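Local coordinates for protein uridylate kinase (Archaeoglobus fulgidus, PDB 2IJ9) that probably catalyses the reversible transfer of a phosphate group from ATP to UMP, giving UDP and ADP on the de novo route to CTP, at residues V4-G9 with T115-A120; E27-Q32 with N204-V209; N137-Y142 with A152-R157; S159-V164 with I187-K192. The protein carries 1 engineered substitution. One frame throughout, in Å; residues are numbered along the deposited sequence.

Contact 1. Residues V4-G9 with T115-A120; sequences VLSLGG and TTDATA
Ser6 meets the start of helix 117-126 through its hydroxyl, which lies between two different kinds of neighbour. OG gives a weak hydrogen bond to Thr116 O at 3.3 Å, and Ala120 CB lies 3.6 Å from Ser6 OG. Thr116 O is already taken by Ala120 N in the first turn of the helix, so the serine is a second, looser partner of that carbonyl. With OG swung to the side away from its own backbone N (chi1 -150°), the hydroxyl faces the helix. Two residues earlier on the strand, Val4 lays CG1 against the methyl of Ala120, CG1 to CB 3.7 Å. At the other end, the CG2 methyl of Thr116 approaches Ser6 OG at 3.7 Å and stands 4.0 Å from Leu7 O, where the strand gives way to Gly8 and Gly9.

The second shell holds the strand by backbone bonds and packs Phe132 on both partners. Strand 2-7 runs between strands 34-39 and 131-136, bonded to each, and Phe132 touches Val4, Ser6 and Ala120. Gly8 lies beside a bound sulfate. Gly9 is a predicted ATP residue, while Thr115 and Thr116 belong to the predicted UMP site. The contact joins a central parallel strand to a helix start, consistent with a place at the nucleotide pocket of the amino acid kinase fold.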
loop_
_atom_site.group_PDB
_atom_site.type_symbol
_atom_site.label_atom_id
_atom_site.label_comp_id
_atom_site.label_asym_id
_atom_site.label_seq_id
_atom_site.Cartn_x
_atom_site.Cartn_y
_atom_site.Cartn_z
ATOM N N VAL B 4 -3.497 -13.524 -25.640
ATOM C CA VAL B 4 -3.881 -12.348 -24.859
ATOM C C VAL B 4 -4.056 -12.793 -23.412
ATOM O O VAL B 4 -4.887 -13.659 -23.118
ATOM C CB VAL B 4 -5.203 -11.690 -25.359
ATOM C CG1 VAL B 4 -5.622 -10.503 -24.463
ATOM C CG2 VAL B 4 -5.059 -11.234 -26.786
ATOM N N LEU B 5 -3.259 -12.214 -22.518
ATOM C CA LEU B 5 -3.391 -12.464 -21.087
ATOM C C LEU B 5 -4.023 -11.264 -20.412
ATOM O O LEU B 5 -3.665 -10.113 -20.689
ATOM C CB LEU B 5 -2.022 -12.738 -20.465
ATOM C CG LEU B 5 -1.967 -12.936 -18.954
ATOM C CD1 LEU B 5 -2.871 -14.081 -18.576
ATOM C CD2 LEU B 5 -0.524 -13.176 -18.491
ATOM N N SER B 6 -4.949 -11.532 -19.508
ATOM C CA SER B 6 -5.577 -10.451 -18.766
ATOM C C SER B 6 -5.237 -10.553 -17.277
ATOM O O SER B 6 -5.608 -11.517 -16.614
ATOM C CB SER B 6 -7.095 -10.473 -18.979
ATOM O OG SER B 6 -7.655 -9.173 -18.890
ATOM N N LEU B 7 -4.520 -9.560 -16.763
ATOM C CA LEU B 7 -4.262 -9.463 -15.343
ATOM C C LEU B 7 -5.113 -8.350 -14.753
ATOM O O LEU B 7 -4.868 -7.179 -15.010
ATOM C CB LEU B 7 -2.789 -9.178 -15.105
ATOM C CG LEU B 7 -1.834 -10.227 -15.651
ATOM C CD1 LEU B 7 -0.478 -9.607 -15.817
ATOM C CD2 LEU B 7 -1.768 -11.401 -14.687
ATOM N N GLY B 8 -6.119 -8.726 -13.969
ATOM C CA GLY B 8 -7.071 -7.777 -13.408
ATOM C C GLY B 8 -6.569 -7.033 -12.184
ATOM O O GLY B 8 -5.367 -7.055 -11.867
ATOM N N GLY B 9 -7.503 -6.358 -11.509
ATOM C CA GLY B 9 -7.222 -5.637 -10.269
ATOM C C GLY B 9 -7.232 -6.576 -9.082
ATOM O O GLY B 9 -8.152 -7.390 -8.936
ATOM N N THR B 115 -13.986 -2.232 -18.922
ATOM C CA THR B 115 -12.574 -2.407 -18.647
ATOM C C THR B 115 -12.034 -3.825 -18.587
ATOM O O THR B 115 -12.758 -4.782 -18.317
ATOM C CB THR B 115 -12.172 -1.675 -17.337
ATOM O OG1 THR B 115 -13.269 -1.696 -16.411
ATOM C CG2 THR B 115 -11.780 -0.221 -17.618
ATOM N N THR B 116 -10.729 -3.885 -18.859
ATOM C CA THR B 116 -9.794 -5.024 -18.701
ATOM C C THR B 116 -10.160 -6.352 -19.329
ATOM O O THR B 116 -9.471 -6.799 -20.240
ATOM C CB THR B 116 -9.321 -5.220 -17.266
ATOM O OG1 THR B 116 -9.273 -3.949 -16.600
ATOM C CG2 THR B 116 -7.925 -5.846 -17.285
ATOM N N ASP B 117 -11.217 -6.988 -18.828
ATOM C CA ASP B 117 -11.771 -8.173 -19.470
ATOM C C ASP B 117 -12.233 -7.815 -20.871
ATOM O O ASP B 117 -11.812 -8.439 -21.853
ATOM C CB ASP B 117 -12.952 -8.719 -18.669
ATOM C CG ASP B 117 -12.536 -9.274 -17.330
ATOM O OD1 ASP B 117 -11.314 -9.409 -17.099
ATOM O OD2 ASP B 117 -13.428 -9.576 -16.509
ATOM N N ALA B 118 -13.085 -6.793 -20.951
ATOM C CA ALA B 118 -13.643 -6.342 -22.225
ATOM C C ALA B 118 -12.520 -5.833 -23.105
ATOM O O ALA B 118 -12.370 -6.282 -24.239
ATOM C CB ALA B 118 -14.692 -5.271 -22.002
ATOM N N THR B 119 -11.704 -4.936 -22.555
ATOM C CA THR B 119 -10.548 -4.414 -23.265
ATOM C C THR B 119 -9.704 -5.519 -23.889
ATOM O O THR B 119 -9.383 -5.458 -25.071
ATOM C CB THR B 119 -9.693 -3.584 -22.334
ATOM O OG1 THR B 119 -10.407 -2.386 -21.998
ATOM C CG2 THR B 119 -8.347 -3.241 -22.988
ATOM N N ALA B 120 -9.383 -6.542 -23.106
ATOM C CA ALA B 120 -8.543 -7.621 -23.598
ATOM C C ALA B 120 -9.282 -8.515 -24.575
ATOM O O ALA B 120 -8.662 -9.089 -25.468
ATOM C CB ALA B 120 -7.977 -8.437 -22.450
#

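Contact 2. Residues E27-Q32 with N204-V209; sequences ESVAQQ and NIMKAV
Both valines of this helix pair hold CG1 anti to the backbone N (Val29 chi1 -176°, Val209 chi1 167°), which turns their branched ends to each other across the groove. They meet tip to tip: CG1 of Val29 lies 3.7 Å from CG2 of Val209, and each of the two Val29 methyls touches the Val209 side chain. Met206 gets there by another route. Its CG is also anti to N, but the chain then bends at chi2 and again at chi3, which carries the thioether round to the opposing helix. Its terminal CE rests 3.7 Å from Ser28 CB and 4.0 Å from Val29 CG2, and Met206 and Val29 run alongside in opposite directions rather than meeting end on.

The segments 27-32 and 204-209 run nearly parallel, at 21° with 10.8 Å between their axes, and no hydrogen bond crosses between them. They join the first helix of the chain, 16-32, to the late helix 202-209 on one face of the central sheet, with Ile133 of strand 131-136 packing against Val209. An alanine at Val29 would probably leave the methyls of Val209 and the CE of Met206 without their common partner and open a gap between the helices.

Toward the more exposed end, Gln32 brings only OE1 near Val209 CG1, at 4.2 Å. At Ser28 the second subunit joins in: its Asp149 accepts a weak hydrogen bond from Ser28 OG and packs on Met206.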
loop_
_atom_site.group_PDB
_atom_site.type_symbol
_atom_site.label_atom_id
_atom_site.label_comp_id
_atom_site.label_asym_id
_atom_site.label_seq_id
_atom_site.Cartn_x
_atom_site.Cartn_y
_atom_site.Cartn_z
ATOM N N GLU B 27 7.576 -14.292 -19.750
ATOM C CA GLU B 27 8.801 -14.454 -20.513
ATOM C C GLU B 27 8.962 -15.870 -21.069
ATOM O O GLU B 27 9.345 -16.029 -22.223
ATOM C CB GLU B 27 9.997 -14.089 -19.643
ATOM C CG GLU B 27 11.316 -14.166 -20.351
ATOM C CD GLU B 27 11.449 -13.120 -21.411
ATOM O OE1 GLU B 27 11.588 -11.924 -21.054
ATOM O OE2 GLU B 27 11.424 -13.504 -22.600
ATOM N N SER B 28 8.667 -16.883 -20.252
ATOM C CA SER B 28 8.622 -18.281 -20.713
ATOM C C SER B 28 7.691 -18.482 -21.894
ATOM O O SER B 28 8.101 -19.016 -22.934
ATOM C CB SER B 28 8.193 -19.229 -19.595
ATOM O OG SER B 28 9.306 -19.922 -19.067
ATOM N N VAL B 29 6.442 -18.051 -21.732
ATOM C CA VAL B 29 5.465 -18.160 -22.805
ATOM C C VAL B 29 5.918 -17.395 -24.051
ATOM O O VAL B 29 5.690 -17.835 -25.180
ATOM C CB VAL B 29 4.079 -17.692 -22.353
ATOM C CG1 VAL B 29 3.062 -17.918 -23.451
ATOM C CG2 VAL B 29 3.654 -18.448 -21.116
ATOM N N ALA B 30 6.598 -16.273 -23.828
ATOM C CA ALA B 30 7.132 -15.450 -24.907
ATOM C C ALA B 30 8.290 -16.082 -25.677
ATOM O O ALA B 30 8.507 -15.732 -26.842
ATOM C CB ALA B 30 7.546 -14.102 -24.381
ATOM N N GLN B 31 9.031 -16.991 -25.037
ATOM C CA GLN B 31 10.130 -17.693 -25.718
ATOM C C GLN B 31 9.597 -18.468 -26.921
ATOM O O GLN B 31 10.168 -18.415 -28.012
ATOM C CB GLN B 31 10.885 -18.653 -24.782
ATOM C CG GLN B 31 11.317 -18.091 -23.432
ATOM C CD GLN B 31 12.555 -17.197 -23.480
ATOM O OE1 GLN B 31 12.961 -16.715 -24.539
ATOM N NE2 GLN B 31 13.155 -16.967 -22.314
ATOM N N GLN B 32 8.486 -19.168 -26.705
ATOM C CA GLN B 32 7.824 -19.934 -27.757
ATOM C C GLN B 32 6.834 -19.101 -28.590
ATOM O O GLN B 32 6.756 -19.259 -29.807
ATOM C CB GLN B 32 7.138 -21.189 -27.172
ATOM C CG GLN B 32 6.795 -21.117 -25.656
ATOM C CD GLN B 32 5.939 -22.294 -25.154
ATOM O OE1 GLN B 32 5.116 -22.131 -24.250
ATOM N NE2 GLN B 32 6.136 -23.475 -25.738
ATOM N N ASN B 204 -1.146 -21.664 -13.397
ATOM C CA ASN B 204 -2.387 -21.757 -14.161
ATOM C C ASN B 204 -2.292 -21.106 -15.521
ATOM O O ASN B 204 -2.865 -21.601 -16.496
ATOM C CB ASN B 204 -3.538 -21.102 -13.415
ATOM C CG ASN B 204 -4.002 -21.910 -12.249
ATOM O OD1 ASN B 204 -3.244 -22.709 -11.689
ATOM N ND2 ASN B 204 -5.254 -21.698 -11.851
ATOM N N ILE B 205 -1.586 -19.982 -15.570
ATOM C CA ILE B 205 -1.382 -19.261 -16.817
ATOM C C ILE B 205 -0.634 -20.153 -17.806
ATOM O O ILE B 205 -1.103 -20.333 -18.949
ATOM C CB ILE B 205 -0.659 -17.925 -16.552
ATOM C CG1 ILE B 205 -1.651 -16.943 -15.915
ATOM C CG2 ILE B 205 -0.033 -17.355 -17.835
ATOM C CD1 ILE B 205 -1.014 -15.736 -15.263
ATOM N N MET B 206 0.480 -20.733 -17.332
ATOM C CA MET B 206 1.285 -21.710 -18.075
ATOM C C MET B 206 0.466 -22.899 -18.573
ATOM O O MET B 206 0.586 -23.286 -19.733
ATOM C CB MET B 206 2.437 -22.219 -17.208
ATOM C CG MET B 206 3.479 -23.015 -17.977
ATOM S SD MET B 206 4.260 -22.030 -19.270
ATOM C CE MET B 206 5.124 -20.820 -18.285
ATOM N N LYS B 207 -0.356 -23.460 -17.685
ATOM C CA LYS B 207 -1.301 -24.527 -18.017
ATOM C C LYS B 207 -2.290 -24.133 -19.104
ATOM O O LYS B 207 -2.463 -24.870 -20.073
ATOM C CB LYS B 207 -2.072 -24.972 -16.774
ATOM C CG LYS B 207 -1.224 -25.765 -15.779
ATOM C CD LYS B 207 -2.043 -26.221 -14.586
ATOM C CE LYS B 207 -2.898 -27.438 -14.921
ATOM N NZ LYS B 207 -3.512 -28.034 -13.704
ATOM N N ALA B 208 -2.927 -22.972 -18.938
ATOM C CA ALA B 208 -3.866 -22.431 -19.936
ATOM C C ALA B 208 -3.231 -22.225 -21.319
ATOM O O ALA B 208 -3.857 -22.556 -22.341
ATOM C CB ALA B 208 -4.493 -21.147 -19.439
ATOM N N VAL B 209 -2.003 -21.690 -21.333
ATOM C CA VAL B 209 -1.194 -21.601 -22.550
ATOM C C VAL B 209 -1.005 -22.974 -23.203
ATOM O O VAL B 209 -1.230 -23.138 -24.399
ATOM C CB VAL B 209 0.190 -20.979 -22.267
ATOM C CG1 VAL B 209 1.133 -21.188 -23.442
ATOM C CG2 VAL B 209 0.056 -19.508 -21.970
#

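Contact 3. Residues N137-Y142 with A152-R157; sequences NVDGVY and AVKYDR
Tyr142 and Lys154 form the close-packed part of this contact, the lysine's aliphatic root lying over a face of the ring. CB of Lys154 is 3.7 Å from the ring centroid and 17° off its normal, a CH-pi contact displaced toward the rim on the CZ side. Beside it the backbones form a single beta bridge between Tyr142 and Lys154. Tyr155 N donates to Val141 O at 3.0 Å, and the CA of Lys154 offers a CA-H...O contact to that same oxygen. Tyr155 then presents its ring edge to the other segment, CE2 lying 3.4 Å from Tyr142 C.

These two loop segments close the long excursion between strands 131-136 and 157-158 of the amino acid kinase fold. Asn137 and Tyr142 are both predicted to bind ATP, and Thr216 ties the pair to the sheet by bonding Val141 N and Tyr155 O. A serine in place of Tyr142 would probably strip the lysine of the ring beneath its CB and leave the chain beyond CB freer to turn.

The loose side lies along the lysine's far end. CG occupies the position between the backbone N and the carbonyl carbon (chi1 84°), and from there the extended chain carries NZ to two acids. Both salt bridges are long: Lys154 NZ to Asp139 OD1 is 4.0 Å. Lys154 NZ to Asp156 OD1 is 3.8 Å, with Asp156 on the exposed side.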
loop_
_atom_site.group_PDB
_atom_site.type_symbol
_atom_site.label_atom_id
_atom_site.label_comp_id
_atom_site.label_asym_id
_atom_site.label_seq_id
_atom_site.Cartn_x
_atom_site.Cartn_y
_atom_site.Cartn_z
ATOM N N ASN B 137 -9.025 -13.523 -9.890
ATOM C CA ASN B 137 -8.745 -13.953 -8.517
ATOM C C ASN B 137 -9.672 -15.081 -8.072
ATOM O O ASN B 137 -9.539 -15.612 -6.970
ATOM C CB ASN B 137 -8.784 -12.767 -7.536
ATOM C CG ASN B 137 -9.878 -11.772 -7.867
ATOM O OD1 ASN B 137 -10.979 -12.151 -8.279
ATOM N ND2 ASN B 137 -9.576 -10.483 -7.697
ATOM N N VAL B 138 -10.616 -15.442 -8.935
ATOM C CA VAL B 138 -11.412 -16.651 -8.715
ATOM C C VAL B 138 -10.956 -17.758 -9.678
ATOM O O VAL B 138 -10.171 -17.504 -10.596
ATOM C CB VAL B 138 -12.946 -16.389 -8.778
ATOM C CG1 VAL B 138 -13.315 -15.221 -7.852
ATOM C CG2 VAL B 138 -13.406 -16.128 -10.210
ATOM N N ASP B 139 -11.453 -18.973 -9.458
ATOM C CA ASP B 139 -10.925 -20.183 -10.106
ATOM C C ASP B 139 -11.515 -20.453 -11.503
ATOM O O ASP B 139 -10.847 -21.016 -12.374
ATOM C CB ASP B 139 -11.166 -21.386 -9.186
ATOM C CG ASP B 139 -10.162 -22.518 -9.390
ATOM O OD1 ASP B 139 -9.464 -22.562 -10.434
ATOM O OD2 ASP B 139 -10.084 -23.382 -8.484
ATOM N N GLY B 140 -12.766 -20.061 -11.706
ATOM C CA GLY B 140 -13.405 -20.199 -13.004
ATOM C C GLY B 140 -14.713 -19.444 -12.984
ATOM O O GLY B 140 -14.883 -18.494 -12.216
ATOM N N VAL B 141 -15.642 -19.858 -13.835
ATOM C CA VAL B 141 -16.983 -19.294 -13.811
ATOM C C VAL B 141 -17.815 -20.164 -12.890
ATOM O O VAL B 141 -17.680 -21.381 -12.911
ATOM C CB VAL B 141 -17.614 -19.262 -15.210
ATOM C CG1 VAL B 141 -18.995 -18.606 -15.162
ATOM C CG2 VAL B 141 -16.701 -18.513 -16.176
ATOM N N TYR B 142 -18.672 -19.543 -12.083
ATOM C CA TYR B 142 -19.413 -20.286 -11.057
ATOM C C TYR B 142 -20.944 -20.316 -11.229
ATOM O O TYR B 142 -21.513 -19.530 -11.994
ATOM C CB TYR B 142 -18.977 -19.833 -9.657
ATOM C CG TYR B 142 -17.655 -20.451 -9.274
ATOM C CD1 TYR B 142 -16.444 -19.868 -9.657
ATOM C CD2 TYR B 142 -17.613 -21.629 -8.552
ATOM C CE1 TYR B 142 -15.223 -20.452 -9.315
ATOM C CE2 TYR B 142 -16.409 -22.221 -8.206
ATOM C CZ TYR B 142 -15.219 -21.635 -8.589
ATOM O OH TYR B 142 -14.035 -22.241 -8.225
ATOM N N ALA B 152 -22.593 -25.774 -5.196
ATOM C CA ALA B 152 -22.205 -24.660 -6.065
ATOM C C ALA B 152 -20.735 -24.816 -6.486
ATOM O O ALA B 152 -19.843 -25.035 -5.656
ATOM C CB ALA B 152 -22.451 -23.322 -5.386
ATOM N N VAL B 153 -20.502 -24.735 -7.796
ATOM C CA VAL B 153 -19.219 -25.129 -8.404
ATOM C C VAL B 153 -18.923 -24.340 -9.694
ATOM O O VAL B 153 -19.788 -23.606 -10.216
ATOM C CB VAL B 153 -19.169 -26.654 -8.763
ATOM C CG1 VAL B 153 -17.895 -27.291 -8.210
ATOM C CG2 VAL B 153 -20.431 -27.405 -8.282
ATOM N N LYS B 154 -17.692 -24.488 -10.192
ATOM C CA LYS B 154 -17.298 -23.886 -11.467
ATOM C C LYS B 154 -17.771 -24.773 -12.625
ATOM O O LYS B 154 -18.140 -25.936 -12.423
ATOM C CB LYS B 154 -15.773 -23.645 -11.544
ATOM C CG LYS B 154 -14.950 -24.861 -11.981
ATOM C CD LYS B 154 -13.467 -24.542 -12.102
ATOM C CE LYS B 154 -12.655 -25.816 -12.331
ATOM N NZ LYS B 154 -11.173 -25.623 -12.256
ATOM N N TYR B 155 -17.759 -24.220 -13.832
ATOM C CA TYR B 155 -18.032 -24.997 -15.034
ATOM C C TYR B 155 -16.709 -25.250 -15.753
ATOM O O TYR B 155 -16.099 -24.310 -16.257
ATOM C CB TYR B 155 -18.974 -24.230 -15.951
ATOM C CG TYR B 155 -20.284 -23.845 -15.305
ATOM C CD1 TYR B 155 -21.434 -24.581 -15.555
ATOM C CD2 TYR B 155 -20.376 -22.738 -14.450
ATOM C CE1 TYR B 155 -22.647 -24.239 -14.975
ATOM C CE2 TYR B 155 -21.585 -22.391 -13.856
ATOM C CZ TYR B 155 -22.725 -23.145 -14.127
ATOM O OH TYR B 155 -23.947 -22.818 -13.562
ATOM N N ASP B 156 -16.268 -26.511 -15.797
ATOM C CA ASP B 156 -14.957 -26.866 -16.378
ATOM C C ASP B 156 -14.807 -26.591 -17.880
ATOM O O ASP B 156 -13.692 -26.350 -18.365
ATOM C CB ASP B 156 -14.573 -28.304 -16.042
ATOM C CG ASP B 156 -13.806 -28.401 -14.743
ATOM O OD1 ASP B 156 -12.580 -28.169 -14.759
ATOM O OD2 ASP B 156 -14.431 -28.703 -13.705
ATOM N N ARG B 157 -15.921 -26.644 -18.607
ATOM C CA ARG B 157 -15.997 -26.030 -19.936
ATOM C C ARG B 157 -17.346 -25.349 -20.167
ATOM O O ARG B 157 -18.287 -25.562 -19.395
ATOM C CB ARG B 157 -15.672 -27.019 -21.057
ATOM C CG ARG B 157 -16.419 -28.329 -20.997
ATOM C CD ARG B 157 -16.610 -28.903 -22.393
ATOM N NE ARG B 157 -17.629 -28.170 -23.145
ATOM C CZ ARG B 157 -18.126 -28.553 -24.319
ATOM N NH1 ARG B 157 -17.701 -29.670 -24.897
ATOM N NH2 ARG B 157 -19.053 -27.819 -24.919
#

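Contact 4. Residues S159-V164 with I187-K192; sequences SPQQLV and IIERSK
Pro160 opens the meeting of the two helices by setting its ring against the stem of Glu189: Pro160 CB is 3.6 Å from Glu189 CG. Just before it, Ser159 caps the helix. Its OG accepts from Gln162 N at 2.8 Å in a nearly straight bond (172°), and Ser159 N gives one back to Gln162 OE1, completing a capping box that frames the turn on which the proline sits.

Gln161 comes next, its chain bent at chi2, a turn that swings the amide toward the glutamate. NE2 lies 3.2 Å from Glu189 OE2, and the carboxylate also passes close to Gln161 CG, with the amide and carboxylate planes 72° apart. Glu189 reaches this place because CG is anti to the backbone N and the chain runs extended beyond it, bringing the carboxylate across Gln161 and Val164.

The segments 160-164 and 187-191 pack antiparallel, at 167° with 9.0 Å between axes. They belong to two successive helices, 160-166 and 182-191, of the amino acid kinase fold, and Ile218 of strand 216-218 touches both Pro160 and Leu163.

Leu163 turns to the buried side, where CD2 meets Ile188 CD1 at 3.9 Å, the two chains crossing at about a right angle; Ile180, in the loop before helix 182-191, packs on both. Val164, one turn after Pro160, closes over the other oxygen of the glutamate: its CG2 methyl is 3.3 Å from Glu189 OE1.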
loop_
_atom_site.group_PDB
_atom_site.type_symbol
_atom_site.label_atom_id
_atom_site.label_comp_id
_atom_site.label_asym_id
_atom_site.label_seq_id
_atom_site.Cartn_x
_atom_site.Cartn_y
_atom_site.Cartn_z
ATOM N N SER B 159 -19.801 -23.150 -23.595
ATOM C CA SER B 159 -19.897 -22.525 -24.897
ATOM C C SER B 159 -19.966 -21.043 -24.605
ATOM O O SER B 159 -20.436 -20.655 -23.533
ATOM C CB SER B 159 -21.185 -22.918 -25.596
ATOM O OG SER B 159 -22.205 -21.982 -25.276
ATOM N N PRO B 160 -19.480 -20.214 -25.543
ATOM C CA PRO B 160 -19.737 -18.776 -25.573
ATOM C C PRO B 160 -21.176 -18.415 -25.170
ATOM O O PRO B 160 -21.372 -17.651 -24.215
ATOM C CB PRO B 160 -19.497 -18.405 -27.047
ATOM C CG PRO B 160 -18.807 -19.587 -27.681
ATOM C CD PRO B 160 -18.575 -20.627 -26.629
ATOM N N GLN B 161 -22.158 -18.979 -25.876
ATOM C CA GLN B 161 -23.579 -18.694 -25.630
ATOM C C GLN B 161 -23.964 -18.974 -24.184
ATOM O O GLN B 161 -24.682 -18.183 -23.556
ATOM C CB GLN B 161 -24.482 -19.507 -26.565
ATOM C CG GLN B 161 -24.494 -19.049 -28.018
ATOM C CD GLN B 161 -23.314 -19.578 -28.823
ATOM O OE1 GLN B 161 -22.555 -20.432 -28.358
ATOM N NE2 GLN B 161 -23.153 -19.065 -30.037
ATOM N N GLN B 162 -23.479 -20.101 -23.666
ATOM C CA GLN B 162 -23.689 -20.468 -22.275
ATOM C C GLN B 162 -23.154 -19.372 -21.350
ATOM O O GLN B 162 -23.892 -18.860 -20.489
ATOM C CB GLN B 162 -23.002 -21.799 -21.963
ATOM C CG GLN B 162 -23.589 -23.024 -22.654
ATOM C CD GLN B 162 -22.857 -24.298 -22.259
ATOM O OE1 GLN B 162 -21.962 -24.765 -22.964
ATOM N NE2 GLN B 162 -23.222 -24.855 -21.108
ATOM N N LEU B 163 -21.882 -19.015 -21.553
ATOM C CA LEU B 163 -21.214 -17.970 -20.773
ATOM C C LEU B 163 -21.988 -16.666 -20.820
ATOM O O LEU B 163 -22.159 -16.009 -19.793
ATOM C CB LEU B 163 -19.781 -17.731 -21.259
ATOM C CG LEU B 163 -19.121 -16.465 -20.694
ATOM C CD1 LEU B 163 -18.842 -16.582 -19.182
ATOM C CD2 LEU B 163 -17.861 -16.088 -21.477
ATOM N N VAL B 164 -22.454 -16.295 -22.008
ATOM C CA VAL B 164 -23.259 -15.096 -22.134
ATOM C C VAL B 164 -24.455 -15.169 -21.177
ATOM O O VAL B 164 -24.607 -14.306 -20.302
ATOM C CB VAL B 164 -23.690 -14.826 -23.598
ATOM C CG1 VAL B 164 -24.618 -13.603 -23.678
ATOM C CG2 VAL B 164 -22.455 -14.615 -24.483
ATOM N N ILE B 187 -18.372 -10.161 -26.603
ATOM C CA ILE B 187 -17.206 -10.042 -27.471
ATOM C C ILE B 187 -16.539 -11.402 -27.697
ATOM O O ILE B 187 -16.188 -11.731 -28.833
ATOM C CB ILE B 187 -16.196 -8.992 -26.959
ATOM C CG1 ILE B 187 -16.833 -7.599 -26.984
ATOM C CG2 ILE B 187 -14.937 -8.974 -27.838
ATOM C CD1 ILE B 187 -16.205 -6.584 -26.019
ATOM N N ILE B 188 -16.408 -12.207 -26.643
ATOM C CA ILE B 188 -15.842 -13.554 -26.799
ATOM C C ILE B 188 -16.681 -14.429 -27.735
ATOM O O ILE B 188 -16.129 -15.231 -28.514
ATOM C CB ILE B 188 -15.691 -14.289 -25.466
ATOM C CG1 ILE B 188 -14.855 -13.466 -24.499
ATOM C CG2 ILE B 188 -15.031 -15.639 -25.695
ATOM C CD1 ILE B 188 -14.972 -13.913 -23.065
ATOM N N GLU B 189 -18.004 -14.270 -27.653
ATOM C CA GLU B 189 -18.929 -15.025 -28.498
ATOM C C GLU B 189 -18.768 -14.654 -29.963
ATOM O O GLU B 189 -18.656 -15.536 -30.815
ATOM C CB GLU B 189 -20.387 -14.841 -28.063
ATOM C CG GLU B 189 -21.344 -15.785 -28.785
ATOM C CD GLU B 189 -22.806 -15.455 -28.561
ATOM O OE1 GLU B 189 -23.110 -14.632 -27.677
ATOM O OE2 GLU B 189 -23.659 -16.024 -29.273
ATOM N N ARG B 190 -18.747 -13.349 -30.242
ATOM C CA ARG B 190 -18.512 -12.838 -31.596
ATOM C C ARG B 190 -17.180 -13.313 -32.154
ATOM O O ARG B 190 -17.114 -13.785 -33.283
ATOM C CB ARG B 190 -18.566 -11.311 -31.621
ATOM C CG ARG B 190 -19.971 -10.755 -31.697
ATOM C CD ARG B 190 -19.974 -9.277 -32.082
ATOM N NE ARG B 190 -20.325 -8.408 -30.960
ATOM C CZ ARG B 190 -20.894 -7.211 -31.088
ATOM N NH1 ARG B 190 -21.182 -6.727 -32.292
ATOM N NH2 ARG B 190 -21.184 -6.497 -30.009
ATOM N N SER B 191 -16.131 -13.214 -31.338
ATOM C CA SER B 191 -14.761 -13.505 -31.773
ATOM C C SER B 191 -14.488 -14.991 -31.961
ATOM O O SER B 191 -13.564 -15.367 -32.693
ATOM C CB SER B 191 -13.745 -12.920 -30.788
ATOM O OG SER B 191 -13.702 -13.672 -29.581
ATOM N N LYS B 192 -15.280 -15.823 -31.284
ATOM C CA LYS B 192 -15.109 -17.277 -31.317
ATOM C C LYS B 192 -13.674 -17.696 -30.965
ATOM O O LYS B 192 -13.170 -18.705 -31.464
ATOM C CB LYS B 192 -15.534 -17.844 -32.681
ATOM C CG LYS B 192 -16.944 -17.413 -33.121
ATOM C CD LYS B 192 -17.353 -18.004 -34.474
ATOM C CE LYS B 192 -16.730 -17.243 -35.638
ATOM N NZ LYS B 192 -17.128 -17.816 -36.951
#

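How the contacts relate
Contact 1 is the central one, its centre about 2 Å from that of the chain, and it joins a sheet strand to a helix start beside the predicted nucleotide sites. The centres of contacts 2, 3 and 4 lie 15 to 16 Å out; all four contacts are partly buried. The two helix pairs differ: contact 2 is parallel and purely apolar at its heart, contact 4 antiparallel and built around a glutamate. Contact 3 alone pairs loop backbones and uses a ring face and long ion pairs. Contacts 2 and 3 both reach the second subunit, whereas contact 1 touches each other contact: Leu5 on Ile205, Gly9 on Asn137, Ala118 on Ile187. Val141 and Leu163 link contacts 3 and 4.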